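Local coordinates for 5-formyl-3-hydroxy-2-methylpyridine 4-carboxylate 5-dehydrogenase (Mesorhizobium japonicum MAFF 303099, PDB 4OM8), which oxidises 5-formyl-3-hydroxy-2-methylpyridine-4-carboxylate with NAD(+) in vitamin B6 degradation and can also reduce it with NADH to 4-pyridoxate, at residues M230-L233 with D234-G237; L212-C215 with V216-I220. All blocks are in the same frame, centred on the assembly; numbering follows the deposited sequence.

In the fold
Both interactions are short helical stretches in the all-helical C-terminal domain, away from the NAD site. Interaction 2 lies on helix 209-226 and interaction 1 on helix 229-236, which follows it in the chain. Both are mainly buried and both meet the second subunit, so they belong to the homodimer interface. Interaction 1 ends a helix at a glycine, reaches an exposed alanine and grips the partner through a carboxylate. Interaction 2 sits inside a longer helix, where Leu212 packs on helix 187-203 of its own subunit while Val216, Ser217 and Trp218 reach the other. Across the dimer they meet: Asp213 of interaction 2 accepts from the Met230 and Ala231 amides of interaction 1 in the other subunit.

Interaction 1: M230-L233 with D234-G237; sequences MALL and DMAG
Asp234 sits one helical turn beyond Met230, and its amide N donates to Met230 O at 3.1 Å, the first of four i-to-i+4 alpha-helical bonds that close helix 229-236. Met235 N donates to Ala231 O and Ala236 N to Leu232 O, the latter 2.9 Å long and quite straight, with 163° at the hydrogen. Gly237 N donates to Leu233 O at 2.8 Å, with a more bent N-H...O angle of 138°. Gly237 then leaves helical geometry with positive phi, where a beta carbon would be jammed against the carbonyl O of Ala236, which by itself calls for glycine, and serves as N-cap of helix 238-251. The carbonyls of Met230 to Leu233 are thus all satisfied within the turn. At the other end, the amides of Met230 and Ala231 are bound by the carboxylate of Asp213 of the second subunit.

The carboxylate of Asp234 is buried and spent across the dimer interface: OD1 accepts from the Met279 amide of the second subunit, while OD2 is shared by the Phe280 amide and the Tyr282 hydroxyl of that subunit. With an alanine here, the two amides and the tyrosine hydroxyl of the second subunit would probably be left without their acceptor, weakening the hold of this helix on the partner chain.

The apolar contacts are slighter. Leu233 turns to helix 238-251, where it packs on Leu238 and Tyr241. Leu232 has CG anti to its amide nitrogen (chi1 -173°), which directs the branch to Lys223 and Ile224 of helix 209-226. Met235 runs its CG past Ala231 O at 3.4 Å before the chain bends at its last torsion, and its SD comes to 4.2 Å from Leu232 CD1.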
loop_
_atom_site.group_PDB
_atom_site.type_symbol
_atom_site.label_atom_id
_atom_site.label_comp_id
_atom_site.label_asym_id
_atom_site.label_seq_id
_atom_site.Cartn_x
_atom_site.Cartn_y
_atom_site.Cartn_z
ATOM N N MET A 230 -3.381 10.554 -2.818
ATOM C CA MET A 230 -3.852 11.937 -2.892
ATOM C C MET A 230 -5.223 12.036 -2.219
ATOM O O MET A 230 -5.486 12.953 -1.436
ATOM C CB MET A 230 -3.897 12.417 -4.347
ATOM C CG MET A 230 -2.526 12.434 -5.043
ATOM S SD MET A 230 -1.304 13.509 -4.222
ATOM C CE MET A 230 -0.302 12.292 -3.405
ATOM N N ALA A 231 -6.086 11.067 -2.507
ATOM C CA ALA A 231 -7.385 10.958 -1.828
ATOM C C ALA A 231 -7.237 10.792 -0.327
ATOM O O ALA A 231 -8.044 11.318 0.442
ATOM C CB ALA A 231 -8.193 9.790 -2.416
ATOM N N LEU A 232 -6.208 10.070 0.100
ATOM C CA LEU A 232 -5.983 9.836 1.516
ATOM C C LEU A 232 -5.541 11.128 2.212
ATOM O O LEU A 232 -5.968 11.410 3.335
ATOM C CB LEU A 232 -4.935 8.732 1.724
ATOM C CG LEU A 232 -4.747 8.284 3.174
ATOM C CD1 LEU A 232 -6.004 7.586 3.672
ATOM C CD2 LEU A 232 -3.529 7.381 3.349
ATOM N N LEU A 233 -4.671 11.900 1.560
ATOM C CA LEU A 233 -4.316 13.226 2.059
ATOM C C LEU A 233 -5.570 14.074 2.268
ATOM O O LEU A 233 -5.699 14.752 3.292
ATOM C CB LEU A 233 -3.355 13.932 1.097
ATOM C CG LEU A 233 -1.942 13.349 1.036
ATOM C CD1 LEU A 233 -1.103 14.093 0.005
ATOM C CD2 LEU A 233 -1.261 13.379 2.412
ATOM N N ASP A 234 -6.503 14.021 1.317
ATOM C CA ASP A 234 -7.747 14.778 1.452
ATOM C C ASP A 234 -8.580 14.293 2.643
ATOM O O ASP A 234 -9.240 15.092 3.297
ATOM C CB ASP A 234 -8.574 14.705 0.168
ATOM C CG ASP A 234 -8.059 15.630 -0.906
ATOM O OD1 ASP A 234 -7.133 16.437 -0.625
ATOM O OD2 ASP A 234 -8.594 15.537 -2.026
ATOM N N MET A 235 -8.546 12.992 2.933
ATOM C CA MET A 235 -9.280 12.457 4.079
ATOM C C MET A 235 -8.643 12.865 5.397
ATOM O O MET A 235 -9.341 13.225 6.345
ATOM C CB MET A 235 -9.348 10.932 4.022
ATOM C CG MET A 235 -10.206 10.373 2.932
ATOM S SD MET A 235 -10.072 8.584 2.974
ATOM C CE MET A 235 -10.327 8.321 4.711
ATOM N N ALA A 236 -7.319 12.774 5.463
ATOM C CA ALA A 236 -6.585 13.088 6.681
ATOM C C ALA A 236 -6.616 14.578 6.953
ATOM O O ALA A 236 -6.586 15.015 8.103
ATOM C CB ALA A 236 -5.140 12.601 6.579
ATOM N N GLY A 237 -6.658 15.351 5.876
ATOM C CA GLY A 237 -6.567 16.799 5.959
ATOM C C GLY A 237 -5.185 17.265 5.548
ATOM O O GLY A 237 -4.174 16.820 6.102
#

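Interaction 2: L212-C215 with V216-I220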
loop_
_atom_site.group_PDB
_atom_site.type_symbol
_atom_site.label_atom_id
_atom_site.label_comp_id
_atom_site.label_asym_id
_atom_site.label_seq_id
_atom_site.Cartn_x
_atom_site.Cartn_y
_atom_site.Cartn_z
ATOM N N LEU A 212 6.776 -5.793 10.742
ATOM C CA LEU A 212 6.778 -4.757 9.717
ATOM C C LEU A 212 5.688 -5.074 8.683
ATOM O O LEU A 212 4.885 -4.214 8.312
ATOM C CB LEU A 212 8.163 -4.678 9.047
ATOM C CG LEU A 212 8.465 -3.638 7.958
ATOM C CD1 LEU A 212 7.793 -3.934 6.603
ATOM C CD2 LEU A 212 8.140 -2.233 8.439
ATOM N N ASP A 213 5.660 -6.318 8.219
ATOM C CA ASP A 213 4.686 -6.699 7.207
ATOM C C ASP A 213 3.248 -6.599 7.723
ATOM O O ASP A 213 2.384 -6.090 7.022
ATOM C CB ASP A 213 4.987 -8.101 6.681
ATOM C CG ASP A 213 6.104 -8.095 5.648
ATOM O OD1 ASP A 213 6.727 -7.023 5.451
ATOM O OD2 ASP A 213 6.355 -9.159 5.037
ATOM N N THR A 214 2.986 -7.055 8.946
ATOM C CA THR A 214 1.647 -6.899 9.517
ATOM C C THR A 214 1.252 -5.431 9.570
ATOM O O THR A 214 0.137 -5.039 9.207
ATOM C CB THR A 214 1.602 -7.500 10.917
ATOM O OG1 THR A 214 1.867 -8.903 10.813
ATOM C CG2 THR A 214 0.238 -7.258 11.588
ATOM N N CYS A 215 2.195 -4.619 10.023
ATOM C CA CYS A 215 1.991 -3.191 10.173
ATOM C C CYS A 215 1.661 -2.525 8.847
ATOM O O CYS A 215 0.684 -1.784 8.742
ATOM C CB CYS A 215 3.252 -2.568 10.788
ATOM S SG CYS A 215 3.090 -0.815 11.198
ATOM N N VAL A 216 2.484 -2.780 7.835
ATOM C CA VAL A 216 2.328 -2.085 6.565
ATOM C C VAL A 216 1.200 -2.678 5.703
ATOM O O VAL A 216 0.444 -1.936 5.082
ATOM C CB VAL A 216 3.670 -2.066 5.792
ATOM C CG1 VAL A 216 3.486 -1.445 4.413
ATOM C CG2 VAL A 216 4.741 -1.295 6.594
ATOM N N SER A 217 1.048 -4.004 5.693
ATOM C CA SER A 217 -0.071 -4.592 4.964
ATOM C C SER A 217 -1.407 -4.051 5.437
ATOM O O SER A 217 -2.255 -3.662 4.631
ATOM C CB SER A 217 -0.069 -6.111 5.091
ATOM O OG SER A 217 0.934 -6.665 4.252
ATOM N N TRP A 218 -1.610 -4.037 6.749
ATOM C CA TRP A 218 -2.898 -3.641 7.282
ATOM C C TRP A 218 -3.053 -2.141 7.466
ATOM O O TRP A 218 -4.137 -1.591 7.259
ATOM C CB TRP A 218 -3.138 -4.339 8.612
ATOM C CG TRP A 218 -3.504 -5.778 8.461
ATOM C CD1 TRP A 218 -2.752 -6.876 8.803
ATOM C CD2 TRP A 218 -4.746 -6.291 7.950
ATOM N NE1 TRP A 218 -3.453 -8.033 8.526
ATOM C CE2 TRP A 218 -4.676 -7.695 8.004
ATOM C CE3 TRP A 218 -5.902 -5.690 7.443
ATOM C CZ2 TRP A 218 -5.727 -8.513 7.586
ATOM C CZ3 TRP A 218 -6.943 -6.500 7.025
ATOM C CH2 TRP A 218 -6.849 -7.894 7.100
ATOM N N GLY A 219 -1.984 -1.474 7.877
ATOM C CA GLY A 219 -2.088 -0.052 8.152
ATOM C C GLY A 219 -1.992 0.821 6.915
ATOM O O GLY A 219 -2.501 1.950 6.900
ATOM N N ILE A 220 -1.333 0.302 5.875
ATOM C CA ILE A 220 -1.034 1.101 4.688
ATOM C C ILE A 220 -1.583 0.457 3.408
ATOM O O ILE A 220 -2.405 1.053 2.734
ATOM C CB ILE A 220 0.492 1.346 4.542
ATOM C CG1 ILE A 220 0.994 2.109 5.764
ATOM C CG2 ILE A 220 0.786 2.161 3.284
ATOM C CD1 ILE A 220 2.491 2.260 5.837
#
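The indole of Trp218 presents an edge to Thr214, one turn earlier in helix 209-226: Thr214 O lies near the ring plane, 3.4 Å from Trp218 CD1, and Thr214 CG2 stands at 4.1 Å from the same carbon. Elsewhere the ring meets Tyr222 edge-to-face and packs on Leu174 of the second subunit. Thr214 O is also the acceptor for Trp218 N, a long bond of 3.2 Å whose donor is tilted 35° from the carbonyl plane. Thr214 CG2 lies anti to the backbone N and OG1 beside it (chi1 -63°), which puts the methyl by the tryptophan and turns the hydroxyl back to Glu210 O.

Three other bonds across this alpha-helical stretch, Val216 N to Leu212 O, Ser217 N to Asp213 O and Gly219 N to Cys215 O, are each 2.8 Å. A beta carbon on Gly219 would lie only 2.8 Å from Cys215 O, so the close approach leaves no room for a side chain there; the helix widens to a pi-type turn at 217-220. Ser217 OG is hydrogen-bonded to Ile224 O of the second subunit, tying this face of the helix into the dimer.

Leu212 and Val216 lie side by side and point the same way, with Leu212 also packing on Ala198 and Val202 of helix 187-203. Both methyls of the leucine, CD1 and CD2, stand 4.0 Å from Val216 CG2.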